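Local coordinates for B12-binding domain-containing protein (Kitasatospora setae, PDB 6WTE) that uses cobalamin and a [4Fe-4S] cluster as a radical S-adenosylmethionine-family methyltransferase, probably methylating tryptophan without a radical mechanism, at residues A[2-7]-A[53-58]; A[37-42]-A[49-54]; A[64-69]-A[91-96]; A[100-105]-A[131-136]. All blocks are in the same frame, centred on the assembly; numbering follows the deposited sequence.

All four contacts are buried, apolar strand-to-helix joins on one mixed sheet of the B12-binding domain, and no hydrogen bond crosses any of them. Interactions 1 and 2 share helix 48-58 and lean on the neighbouring strands 4-9 and 35-40; the first is aromatic on aliphatic, the second leucine on thiol. Interaction 3 sets helix 83-96 on the same face, tied to interactions 1 and 2 by His53 NE2 and Glu92 OE2 at 2.8 Å. Interaction 4 packs helix 130-141 on the opposite face. Interactions 3 and 4, with about 95 Å² buried each against 176 and 208 Å², are the sparser pair, but their strands carry cobalamin-pocket residues.

Interaction 1: A[2-7]-A[53-58]; sequences SRLVLL and HEYFAE
Tyr55 meets strand 4-7 with its ring laid against Leu6. Its CG stands opposite the backbone N (chi1 -178°), which swings the ring off the helix toward the strand. Leu6 comes over one face: CD1 lies 4.2 Å from the Tyr55 ring centroid, 25° off the ring normal, a CH-pi contact shifted toward the rim. The other branch, Leu6 CD2, touches Tyr55 CE2 at 3.7 Å. At the far end Tyr55 OH passes Leu4 CD2 at 3.9 Å and finds its polar partner in Glu37, by a hydrogen bond. Trimming this residue to an alanine would probably open a gap beside Leu6 and leave Glu37 without its phenolic mate. Next along the helix, Phe56 crosses Leu6 at about a right angle and sets CZ 3.5 Å from Leu6 CD2, an oblique approach. Leu6 CD2 thus touches both aromatic rings; within the helix, Tyr55 CD2 stands 4.0 Å above the plane of the Phe56 ring, over its centre. The segment axes run nearly antiparallel (172°) and 12.1 Å apart. Around them, Tyr55 also rests on Leu39 of strand 35-40 and Phe56 on Ile93 and Leu96 of helix 83-96, while Val5 and Leu7 pack against helix 20-31.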
loop_
_atom_site.group_PDB
_atom_site.type_symbol
_atom_site.label_atom_id
_atom_site.label_comp_id
_atom_site.label_asym_id
_atom_site.label_seq_id
_atom_site.Cartn_x
_atom_site.Cartn_y
_atom_site.Cartn_z
ATOM N N SER A 2 33.883 -1.083 -4.963
ATOM C CA SER A 2 32.932 -2.163 -4.760
ATOM C C SER A 2 31.684 -1.894 -5.585
ATOM O O SER A 2 31.303 -0.742 -5.805
ATOM C CB SER A 2 32.553 -2.313 -3.283
ATOM O OG SER A 2 31.365 -3.073 -3.143
ATOM N N ARG A 3 31.049 -2.970 -6.050
ATOM C CA ARG A 3 29.786 -2.854 -6.769
ATOM C C ARG A 3 28.655 -3.577 -6.043
ATOM O O ARG A 3 27.610 -3.855 -6.640
ATOM C CB ARG A 3 29.944 -3.364 -8.205
ATOM C CG ARG A 3 30.922 -2.523 -9.028
ATOM C CD ARG A 3 30.937 -2.897 -10.507
ATOM N NE ARG A 3 29.727 -2.463 -11.212
ATOM C CZ ARG A 3 29.528 -1.232 -11.682
ATOM N NH1 ARG A 3 30.456 -0.299 -11.520
ATOM N NH2 ARG A 3 28.398 -0.932 -12.314
ATOM N N LEU A 4 28.836 -3.851 -4.753
ATOM C CA LEU A 4 27.880 -4.616 -3.963
ATOM C C LEU A 4 26.874 -3.686 -3.294
ATOM O O LEU A 4 27.259 -2.773 -2.554
ATOM C CB LEU A 4 28.607 -5.448 -2.910
ATOM C CG LEU A 4 27.719 -6.190 -1.910
ATOM C CD1 LEU A 4 26.801 -7.175 -2.629
ATOM C CD2 LEU A 4 28.573 -6.900 -0.860
ATOM N N VAL A 5 25.590 -3.932 -3.548
ATOM C CA VAL A 5 24.483 -3.222 -2.919
ATOM C C VAL A 5 23.701 -4.217 -2.068
ATOM O O VAL A 5 23.322 -5.290 -2.552
ATOM C CB VAL A 5 23.546 -2.576 -3.962
ATOM C CG1 VAL A 5 22.391 -1.884 -3.269
ATOM C CG2 VAL A 5 24.294 -1.598 -4.857
ATOM N N LEU A 6 23.460 -3.864 -0.812
ATOM C CA LEU A 6 22.588 -4.636 0.063
ATOM C C LEU A 6 21.209 -3.995 0.094
ATOM O O LEU A 6 21.099 -2.774 0.237
ATOM C CB LEU A 6 23.149 -4.703 1.482
ATOM C CG LEU A 6 22.157 -5.222 2.524
ATOM C CD1 LEU A 6 21.805 -6.708 2.284
ATOM C CD2 LEU A 6 22.705 -4.981 3.921
ATOM N N LEU A 7 20.168 -4.818 -0.035
ATOM C CA LEU A 7 18.785 -4.382 0.126
ATOM C C LEU A 7 18.179 -5.137 1.300
ATOM O O LEU A 7 18.255 -6.368 1.352
ATOM C CB LEU A 7 17.972 -4.621 -1.151
ATOM C CG LEU A 7 18.504 -3.938 -2.416
ATOM C CD1 LEU A 7 17.734 -4.403 -3.649
ATOM C CD2 LEU A 7 18.399 -2.409 -2.258
ATOM N N HIS A 53 24.071 -9.386 12.123
ATOM C CA HIS A 53 25.430 -9.610 12.606
ATOM C C HIS A 53 26.195 -10.554 11.693
ATOM O O HIS A 53 27.359 -10.300 11.363
ATOM C CB HIS A 53 25.390 -10.157 14.028
ATOM C CG HIS A 53 24.824 -9.194 15.021
ATOM N ND1 HIS A 53 24.353 -9.587 16.255
ATOM C CD2 HIS A 53 24.647 -7.854 14.959
ATOM C CE1 HIS A 53 23.917 -8.529 16.914
ATOM N NE2 HIS A 53 24.080 -7.465 16.148
ATOM N N GLU A 54 25.554 -11.643 11.263
ATOM C CA GLU A 54 26.206 -12.562 10.337
ATOM C C GLU A 54 26.555 -11.860 9.031
ATOM O O GLU A 54 27.683 -11.973 8.541
ATOM C CB GLU A 54 25.317 -13.780 10.076
ATOM C CG GLU A 54 25.017 -14.616 11.309
ATOM C CD GLU A 54 23.924 -15.649 11.069
ATOM O OE1 GLU A 54 23.050 -15.413 10.203
ATOM O OE2 GLU A 54 23.936 -16.697 11.749
ATOM N N TYR A 55 25.606 -11.107 8.462
ATOM C CA TYR A 55 25.826 -10.552 7.129
ATOM C C TYR A 55 26.995 -9.573 7.116
ATOM O O TYR A 55 27.897 -9.681 6.278
ATOM C CB TYR A 55 24.559 -9.876 6.597
ATOM C CG TYR A 55 24.781 -9.336 5.199
ATOM C CD1 TYR A 55 24.628 -10.154 4.088
ATOM C CD2 TYR A 55 25.192 -8.024 4.995
ATOM C CE1 TYR A 55 24.863 -9.677 2.811
ATOM C CE2 TYR A 55 25.430 -7.541 3.725
ATOM C CZ TYR A 55 25.264 -8.367 2.638
ATOM O OH TYR A 55 25.499 -7.880 1.372
ATOM N N PHE A 56 26.990 -8.594 8.025
ATOM C CA PHE A 56 27.983 -7.528 7.958
ATOM C C PHE A 56 29.370 -7.969 8.408
ATOM O O PHE A 56 30.353 -7.285 8.107
ATOM C CB PHE A 56 27.513 -6.323 8.765
ATOM C CG PHE A 56 26.487 -5.504 8.048
ATOM C CD1 PHE A 56 26.854 -4.716 6.967
ATOM C CD2 PHE A 56 25.159 -5.538 8.426
ATOM C CE1 PHE A 56 25.919 -3.970 6.290
ATOM C CE2 PHE A 56 24.223 -4.788 7.752
ATOM C CZ PHE A 56 24.605 -4.005 6.684
ATOM N N ALA A 57 29.479 -9.089 9.115
ATOM C CA ALA A 57 30.809 -9.604 9.410
ATOM C C ALA A 57 31.461 -10.199 8.168
ATOM O O ALA A 57 32.687 -10.151 8.025
ATOM C CB ALA A 57 30.731 -10.639 10.525
ATOM N N GLU A 58 30.653 -10.734 7.254
ATOM C CA GLU A 58 31.127 -11.404 6.052
ATOM C C GLU A 58 31.119 -10.514 4.815
ATOM O O GLU A 58 31.900 -10.754 3.890
ATOM C CB GLU A 58 30.262 -12.640 5.784
ATOM C CG GLU A 58 30.020 -13.494 7.029
ATOM C CD GLU A 58 28.741 -14.309 6.943
ATOM O OE1 GLU A 58 28.080 -14.268 5.881
ATOM O OE2 GLU A 58 28.387 -14.986 7.937
#

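Interaction 2: A[37-42]-A[49-54]; sequences EVLDLT and KTCLHE
Leu41 and Cys51 mark the closest approach of the two backbones, 7.6 Å from CA to CA, with the 49-54 helical turns lying beside the strand and the residues that follow it. On the strand side Leu39 does most: its CG and CD1 both lie 3.6 Å from Cys51 SG, while its CD2 reaches on to Leu52 CD2 at 3.6 Å, the two leucines passing at a slant. The thiol is directed at the strand because SG is opposite the backbone N of Cys51 (chi1 178°), and Leu41 CD2 touches the same sulfur at 3.8 Å. One sulfur thus sits against two leucines two positions apart. With an alanine in place of Leu39, Cys51 SG and the end of Leu52 would probably lose their common partner and a gap would open between strand and helix. Past Leu39, Asp40 points away and forms an Asx turn: Thr42 N donates to Asp40 OD1 at 3.2 Å, from above the carboxylate plane. Asn9 also bonds to OD1 and Tyr212 to OD2. The pairing of strand 35-40 with helix 48-58 is the beta-alpha part of a crossover in the Rossmann-like B12-binding fold, leading over strand 4-9 to strand 63-67.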
loop_
_atom_site.group_PDB
_atom_site.type_symbol
_atom_site.label_atom_id
_atom_site.label_comp_id
_atom_site.label_asym_id
_atom_site.label_seq_id
_atom_site.Cartn_x
_atom_site.Cartn_y
_atom_site.Cartn_z
ATOM N N GLU A 37 22.563 -8.164 -3.042
ATOM C CA GLU A 37 22.161 -9.149 -2.051
ATOM C C GLU A 37 20.996 -8.601 -1.239
ATOM O O GLU A 37 20.969 -7.413 -0.897
ATOM C CB GLU A 37 23.338 -9.523 -1.149
ATOM C CG GLU A 37 24.425 -10.239 -1.928
ATOM C CD GLU A 37 25.580 -10.706 -1.069
ATOM O OE1 GLU A 37 25.911 -10.034 -0.074
ATOM O OE2 GLU A 37 26.157 -11.753 -1.402
ATOM N N VAL A 38 20.023 -9.467 -0.962
ATOM C CA VAL A 38 18.822 -9.123 -0.211
ATOM C C VAL A 38 18.900 -9.796 1.147
ATOM O O VAL A 38 19.204 -10.991 1.246
ATOM C CB VAL A 38 17.541 -9.559 -0.948
ATOM C CG1 VAL A 38 16.302 -9.294 -0.079
ATOM C CG2 VAL A 38 17.429 -8.845 -2.286
ATOM N N LEU A 39 18.620 -9.037 2.190
ATOM C CA LEU A 39 18.523 -9.573 3.538
ATOM C C LEU A 39 17.075 -9.383 3.965
ATOM O O LEU A 39 16.640 -8.256 4.223
ATOM C CB LEU A 39 19.508 -8.863 4.466
ATOM C CG LEU A 39 20.108 -9.626 5.631
ATOM C CD1 LEU A 39 20.754 -10.916 5.137
ATOM C CD2 LEU A 39 21.141 -8.730 6.304
ATOM N N ASP A 40 16.308 -10.470 3.980
ATOM C CA ASP A 40 14.874 -10.406 4.245
ATOM C C ASP A 40 14.628 -10.821 5.692
ATOM O O ASP A 40 14.816 -11.988 6.052
ATOM C CB ASP A 40 14.107 -11.295 3.268
ATOM C CG ASP A 40 12.617 -11.058 3.317
ATOM O OD1 ASP A 40 12.164 -10.331 4.219
ATOM O OD2 ASP A 40 11.902 -11.587 2.444
ATOM N N LEU A 41 14.201 -9.866 6.518
ATOM C CA LEU A 41 14.026 -10.109 7.944
ATOM C C LEU A 41 12.634 -10.610 8.298
ATOM O O LEU A 41 12.389 -10.925 9.470
ATOM C CB LEU A 41 14.330 -8.828 8.734
ATOM C CG LEU A 41 15.707 -8.211 8.474
ATOM C CD1 LEU A 41 15.913 -6.941 9.294
ATOM C CD2 LEU A 41 16.817 -9.215 8.759
ATOM N N THR A 42 11.732 -10.716 7.318
ATOM C CA THR A 42 10.357 -11.121 7.608
ATOM C C THR A 42 10.306 -12.498 8.260
ATOM O O THR A 42 9.551 -12.714 9.213
ATOM C CB THR A 42 9.529 -11.100 6.324
ATOM O OG1 THR A 42 9.561 -9.780 5.773
ATOM C CG2 THR A 42 8.072 -11.509 6.592
ATOM N N LYS A 49 18.544 -9.395 14.536
ATOM C CA LYS A 49 19.883 -8.887 14.828
ATOM C C LYS A 49 20.949 -9.922 14.499
ATOM O O LYS A 49 22.013 -9.581 13.970
ATOM C CB LYS A 49 19.993 -8.468 16.292
ATOM C CG LYS A 49 19.268 -7.189 16.633
ATOM C CD LYS A 49 19.534 -6.788 18.073
ATOM C CE LYS A 49 18.787 -5.510 18.438
ATOM N NZ LYS A 49 19.086 -5.058 19.828
ATOM N N THR A 50 20.684 -11.189 14.828
ATOM C CA THR A 50 21.595 -12.270 14.461
ATOM C C THR A 50 21.802 -12.320 12.954
ATOM O O THR A 50 22.933 -12.475 12.480
ATOM C CB THR A 50 21.051 -13.601 14.980
ATOM O OG1 THR A 50 21.108 -13.604 16.411
ATOM C CG2 THR A 50 21.862 -14.782 14.437
ATOM N N CYS A 51 20.723 -12.168 12.186
ATOM C CA CYS A 51 20.846 -12.143 10.734
ATOM C C CYS A 51 21.757 -11.004 10.281
ATOM O O CYS A 51 22.639 -11.199 9.436
ATOM C CB CYS A 51 19.462 -12.020 10.098
ATOM S SG CYS A 51 19.497 -11.930 8.306
ATOM N N LEU A 52 21.564 -9.806 10.847
ATOM C CA LEU A 52 22.407 -8.665 10.490
ATOM C C LEU A 52 23.856 -8.883 10.906
ATOM O O LEU A 52 24.781 -8.570 10.146
ATOM C CB LEU A 52 21.873 -7.393 11.141
ATOM C CG LEU A 52 20.523 -6.831 10.693
ATOM C CD1 LEU A 52 20.270 -5.535 11.446
ATOM C CD2 LEU A 52 20.501 -6.597 9.194
ATOM N N HIS A 53 24.071 -9.386 12.123
ATOM C CA HIS A 53 25.430 -9.610 12.606
ATOM C C HIS A 53 26.195 -10.554 11.693
ATOM O O HIS A 53 27.359 -10.300 11.363
ATOM C CB HIS A 53 25.390 -10.157 14.028
ATOM C CG HIS A 53 24.824 -9.194 15.021
ATOM N ND1 HIS A 53 24.353 -9.587 16.255
ATOM C CD2 HIS A 53 24.647 -7.854 14.959
ATOM C CE1 HIS A 53 23.917 -8.529 16.914
ATOM N NE2 HIS A 53 24.080 -7.465 16.148
ATOM N N GLU A 54 25.554 -11.643 11.263
ATOM C CA GLU A 54 26.206 -12.562 10.337
ATOM C C GLU A 54 26.555 -11.860 9.031
ATOM O O GLU A 54 27.683 -11.973 8.541
ATOM C CB GLU A 54 25.317 -13.780 10.076
ATOM C CG GLU A 54 25.017 -14.616 11.309
ATOM C CD GLU A 54 23.924 -15.649 11.069
ATOM O OE1 GLU A 54 23.050 -15.413 10.203
ATOM O OE2 GLU A 54 23.936 -16.697 11.749
#

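Interaction 3: A[64-69]-A[91-96]; sequences VGVTVR and TEIRRL
Ile93 carries the helix side of this contact alone, with 50 Å² buried, and its two ends serve two strand residues. The branch methyl CG2 faces Val64, touching Val64 CG1 at 4.2 Å as the two side chains pass at an angle. The longer arm ends in CD1, which meets Val66 CG2 at 4.2 Å tip to tip. That reach depends on an extended arm, with CD1 opposite CA (chi2 169°). Val64 and Val66 both point to the helix, and the nearest backbones, Val64 and Ile93, are 8.7 Å apart at CA. Val8 of strand 4-9 also touches Val64 and Ile93, tying the contact into the neighbouring strand. On the helix, Glu92 bonds to His53 of helix 48-58. Thr67, the next strand residue, turns to the ligand: its OG1 is hydrogen-bonded to cobalamin N3B, the benzimidazole nitrogen, which is consistent with base-off binding. The unit is the beta-alpha half of the crossover 63-67, 83-96, 101-104. With no hydrogen bond across it and only 95 Å² buried, the contact is wholly apolar, resting on burial and van der Waals contact of methyls, with nothing in it to fix direction; polar bonds lie beside it, at Glu92 and at Thr67 next to the cofactor.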
loop_
_atom_site.group_PDB
_atom_site.type_symbol
_atom_site.label_atom_id
_atom_site.label_comp_id
_atom_site.label_asym_id
_atom_site.label_seq_id
_atom_site.Cartn_x
_atom_site.Cartn_y
_atom_site.Cartn_z
ATOM N N VAL A 64 23.514 0.579 1.260
ATOM C CA VAL A 64 22.488 -0.214 1.931
ATOM C C VAL A 64 21.146 0.465 1.696
ATOM O O VAL A 64 20.951 1.620 2.090
ATOM C CB VAL A 64 22.768 -0.365 3.436
ATOM C CG1 VAL A 64 21.648 -1.143 4.121
ATOM C CG2 VAL A 64 24.123 -1.036 3.677
ATOM N N GLY A 65 20.235 -0.237 1.036
ATOM C CA GLY A 65 18.884 0.256 0.825
ATOM C C GLY A 65 17.923 -0.448 1.768
ATOM O O GLY A 65 18.045 -1.647 2.012
ATOM N N VAL A 66 16.979 0.312 2.311
ATOM C CA VAL A 66 15.963 -0.238 3.206
ATOM C C VAL A 66 14.592 0.123 2.651
ATOM O O VAL A 66 14.286 1.309 2.468
ATOM C CB VAL A 66 16.120 0.283 4.643
ATOM C CG1 VAL A 66 15.095 -0.375 5.548
ATOM C CG2 VAL A 66 17.539 0.014 5.164
ATOM N N THR A 67 13.757 -0.889 2.396
ATOM C CA THR A 67 12.409 -0.635 1.893
ATOM C C THR A 67 11.442 -0.487 3.066
ATOM O O THR A 67 11.364 -1.363 3.933
ATOM C CB THR A 67 11.963 -1.739 0.926
ATOM O OG1 THR A 67 10.638 -1.463 0.450
ATOM C CG2 THR A 67 12.002 -3.125 1.578
ATOM N N VAL A 68 10.726 0.631 3.109
ATOM C CA VAL A 68 9.776 0.909 4.179
ATOM C C VAL A 68 8.398 0.946 3.531
ATOM O O VAL A 68 7.979 1.963 2.966
ATOM C CB VAL A 68 10.123 2.204 4.923
ATOM C CG1 VAL A 68 8.982 2.648 5.857
ATOM C CG2 VAL A 68 11.390 1.977 5.724
ATOM N N ARG A 69 7.712 -0.195 3.575
ATOM C CA ARG A 69 6.449 -0.353 2.863
ATOM C C ARG A 69 5.287 0.290 3.611
ATOM O O ARG A 69 4.432 0.936 2.994
ATOM C CB ARG A 69 6.171 -1.837 2.637
ATOM C CG ARG A 69 4.948 -2.142 1.778
ATOM C CD ARG A 69 4.636 -3.625 1.894
ATOM N NE ARG A 69 3.681 -4.098 0.892
ATOM C CZ ARG A 69 2.364 -3.987 1.000
ATOM N NH1 ARG A 69 1.591 -4.455 0.031
ATOM N NH2 ARG A 69 1.821 -3.419 2.071
ATOM N N THR A 91 19.027 1.490 12.981
ATOM C CA THR A 91 20.047 1.862 13.956
ATOM C C THR A 91 21.070 0.747 14.135
ATOM O O THR A 91 22.274 1.010 14.236
ATOM C CB THR A 91 19.394 2.227 15.292
ATOM O OG1 THR A 91 18.608 3.409 15.124
ATOM C CG2 THR A 91 20.446 2.478 16.360
ATOM N N GLU A 92 20.610 -0.509 14.156
ATOM C CA GLU A 92 21.549 -1.626 14.239
ATOM C C GLU A 92 22.419 -1.714 12.990
ATOM O O GLU A 92 23.625 -1.977 13.085
ATOM C CB GLU A 92 20.788 -2.932 14.472
ATOM C CG GLU A 92 21.688 -4.137 14.716
ATOM C CD GLU A 92 22.480 -4.041 16.013
ATOM O OE1 GLU A 92 22.043 -3.332 16.943
ATOM O OE2 GLU A 92 23.548 -4.680 16.099
ATOM N N ILE A 93 21.830 -1.500 11.810
ATOM C CA ILE A 93 22.609 -1.503 10.573
ATOM C C ILE A 93 23.760 -0.508 10.668
ATOM O O ILE A 93 24.910 -0.827 10.343
ATOM C CB ILE A 93 21.707 -1.202 9.364
ATOM C CG1 ILE A 93 20.844 -2.417 9.013
ATOM C CG2 ILE A 93 22.549 -0.792 8.168
ATOM C CD1 ILE A 93 19.729 -2.108 8.006
ATOM N N ARG A 94 23.466 0.712 11.127
ATOM C CA ARG A 94 24.477 1.761 11.170
ATOM C C ARG A 94 25.540 1.503 12.229
ATOM O O ARG A 94 26.614 2.107 12.165
ATOM C CB ARG A 94 23.812 3.119 11.395
ATOM C CG ARG A 94 22.882 3.495 10.249
ATOM C CD ARG A 94 22.240 4.856 10.434
ATOM N NE ARG A 94 23.201 5.951 10.319
ATOM C CZ ARG A 94 23.654 6.420 9.159
ATOM N NH1 ARG A 94 23.249 5.878 8.016
ATOM N NH2 ARG A 94 24.516 7.425 9.138
ATOM N N ARG A 95 25.265 0.631 13.203
ATOM C CA ARG A 95 26.312 0.197 14.122
ATOM C C ARG A 95 27.286 -0.770 13.467
ATOM O O ARG A 95 28.413 -0.918 13.954
ATOM C CB ARG A 95 25.704 -0.456 15.370
ATOM C CG ARG A 95 24.966 0.516 16.286
ATOM C CD ARG A 95 24.678 -0.101 17.653
ATOM N NE ARG A 95 23.638 0.632 18.376
ATOM C CZ ARG A 95 22.894 0.121 19.353
ATOM N NH1 ARG A 95 23.063 -1.140 19.731
ATOM N NH2 ARG A 95 21.973 0.868 19.950
ATOM N N LEU A 96 26.888 -1.400 12.362
ATOM C CA LEU A 96 27.645 -2.473 11.734
ATOM C C LEU A 96 28.367 -2.055 10.461
ATOM O O LEU A 96 29.272 -2.775 10.018
ATOM C CB LEU A 96 26.708 -3.647 11.413
ATOM C CG LEU A 96 25.962 -4.253 12.605
ATOM C CD1 LEU A 96 24.893 -5.241 12.133
ATOM C CD2 LEU A 96 26.934 -4.937 13.553
#

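Interaction 4: A[100-105]-A[131-136]; sequences PVVGGG and KILCEL
Val102 is met by Leu136 and Leu133, one helical turn apart on the segment 131-136. The tighter touch is with Leu136, whose CD2 lies 3.7 Å from Val102 CB and 3.8 Å from Val102 CG2, the two side chains reaching toward each other tip to tip. Leu133 approaches at a slant, its CD1 4.0 Å from Val102 CG1. The valine can serve both because it turns CG1 between its backbone N and carbonyl carbon (chi1 55°), which places CG1 in contact with both leucines, as near to Leu136 CD2 as to Leu133 CD1, while CG2 meets Leu136 CD2. Leu133 starts off to one side of the line to the strand, and only the end of its chain closes the distance; Leu136 is directed toward the strand. The CA atoms of Val102 and Leu133 remain 8.5 Å apart, which leaves the side chains to span the interface.

Behind these, the backbones that carry them are held by Leu136 N to Ile132 O (2.9 Å) within the helix and Val102 N to Val64 O (2.8 Å) between strands. Farther along come Gly103, Gly104 and Gly105. At the backbone angles of Gly105 (phi 136°, psi 162°) a side chain would run into the preceding carbonyl O. Cobalamin touches Val102, Gly104 and Gly105, consistent with the glycine-rich stretch that makes room for the nucleotide tail in B12-binding domains. Strand 101-104 lies between strands 63-67 and 123-124, while helix 130-141 rests on the sheet beside helix 20-31, where Leu133 packs on Leu25 and Leu29, and Leu136 packs on Tyr123.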
loop_
_atom_site.group_PDB
_atom_site.type_symbol
_atom_site.label_atom_id
_atom_site.label_comp_id
_atom_site.label_asym_id
_atom_site.label_seq_id
_atom_site.Cartn_x
_atom_site.Cartn_y
_atom_site.Cartn_z
ATOM N N PRO A 100 26.635 4.235 3.272
ATOM C CA PRO A 100 25.434 5.073 3.334
ATOM C C PRO A 100 24.179 4.221 3.246
ATOM O O PRO A 100 24.161 3.162 2.618
ATOM C CB PRO A 100 25.570 5.987 2.111
ATOM C CG PRO A 100 26.404 5.186 1.153
ATOM C CD PRO A 100 27.380 4.421 2.015
ATOM N N VAL A 101 23.127 4.694 3.904
ATOM C CA VAL A 101 21.825 4.042 3.899
ATOM C C VAL A 101 20.871 4.914 3.096
ATOM O O VAL A 101 20.802 6.131 3.313
ATOM C CB VAL A 101 21.302 3.815 5.325
ATOM C CG1 VAL A 101 19.901 3.199 5.283
ATOM C CG2 VAL A 101 22.262 2.922 6.109
ATOM N N VAL A 102 20.136 4.294 2.172
ATOM C CA VAL A 102 19.100 4.973 1.407
ATOM C C VAL A 102 17.772 4.295 1.705
ATOM O O VAL A 102 17.686 3.059 1.737
ATOM C CB VAL A 102 19.391 4.977 -0.112
ATOM C CG1 VAL A 102 19.610 3.556 -0.638
ATOM C CG2 VAL A 102 18.245 5.656 -0.883
ATOM N N GLY A 103 16.743 5.108 1.929
ATOM C CA GLY A 103 15.402 4.625 2.197
ATOM C C GLY A 103 14.489 4.829 1.003
ATOM O O GLY A 103 14.698 5.730 0.187
ATOM N N GLY A 104 13.471 3.981 0.905
ATOM C CA GLY A 104 12.447 4.091 -0.117
ATOM C C GLY A 104 11.269 3.246 0.315
ATOM O O GLY A 104 11.304 2.600 1.365
ATOM N N GLY A 105 10.219 3.258 -0.495
ATOM C CA GLY A 105 9.005 2.518 -0.199
ATOM C C GLY A 105 7.769 3.348 -0.485
ATOM O O GLY A 105 7.818 4.571 -0.613
ATOM N N LYS A 131 15.466 3.622 -11.048
ATOM C CA LYS A 131 16.418 4.408 -11.830
ATOM C C LYS A 131 17.287 5.284 -10.936
ATOM O O LYS A 131 18.512 5.336 -11.106
ATOM C CB LYS A 131 15.676 5.242 -12.875
ATOM C CG LYS A 131 15.069 4.369 -13.970
ATOM C CD LYS A 131 14.572 5.175 -15.156
ATOM C CE LYS A 131 13.804 4.283 -16.133
ATOM N NZ LYS A 131 14.530 3.026 -16.462
ATOM N N ILE A 132 16.666 5.969 -9.972
ATOM C CA ILE A 132 17.415 6.805 -9.034
ATOM C C ILE A 132 18.422 5.963 -8.261
ATOM O O ILE A 132 19.565 6.381 -8.038
ATOM C CB ILE A 132 16.444 7.532 -8.086
ATOM C CG1 ILE A 132 15.542 8.477 -8.880
ATOM C CG2 ILE A 132 17.220 8.278 -6.972
ATOM C CD1 ILE A 132 14.402 9.079 -8.080
ATOM N N LEU A 133 18.016 4.759 -7.843
ATOM C CA LEU A 133 18.918 3.910 -7.068
ATOM C C LEU A 133 20.138 3.498 -7.888
ATOM O O LEU A 133 21.252 3.415 -7.355
ATOM C CB LEU A 133 18.168 2.680 -6.548
ATOM C CG LEU A 133 18.982 1.746 -5.646
ATOM C CD1 LEU A 133 19.595 2.530 -4.483
ATOM C CD2 LEU A 133 18.124 0.593 -5.128
ATOM N N CYS A 134 19.951 3.227 -9.185
ATOM C CA CYS A 134 21.098 2.899 -10.024
ATOM C C CYS A 134 22.059 4.072 -10.131
ATOM O O CYS A 134 23.279 3.883 -10.108
ATOM C CB CYS A 134 20.649 2.472 -11.415
ATOM S SG CYS A 134 19.932 0.825 -11.463
ATOM N N GLU A 135 21.530 5.289 -10.287
ATOM C CA GLU A 135 22.413 6.448 -10.344
ATOM C C GLU A 135 23.123 6.648 -9.015
ATOM O O GLU A 135 24.317 6.955 -8.987
ATOM C CB GLU A 135 21.629 7.700 -10.743
ATOM C CG GLU A 135 21.066 7.616 -12.155
ATOM C CD GLU A 135 20.556 8.944 -12.686
ATOM O OE1 GLU A 135 20.859 9.996 -12.081
ATOM O OE2 GLU A 135 19.849 8.928 -13.718
ATOM N N LEU A 136 22.412 6.436 -7.903
ATOM C CA LEU A 136 23.036 6.548 -6.588
ATOM C C LEU A 136 24.137 5.507 -6.412
ATOM O O LEU A 136 25.255 5.834 -5.999
ATOM C CB LEU A 136 21.974 6.411 -5.495
ATOM C CG LEU A 136 22.466 6.495 -4.042
ATOM C CD1 LEU A 136 23.130 7.834 -3.734
ATOM C CD2 LEU A 136 21.329 6.212 -3.068
#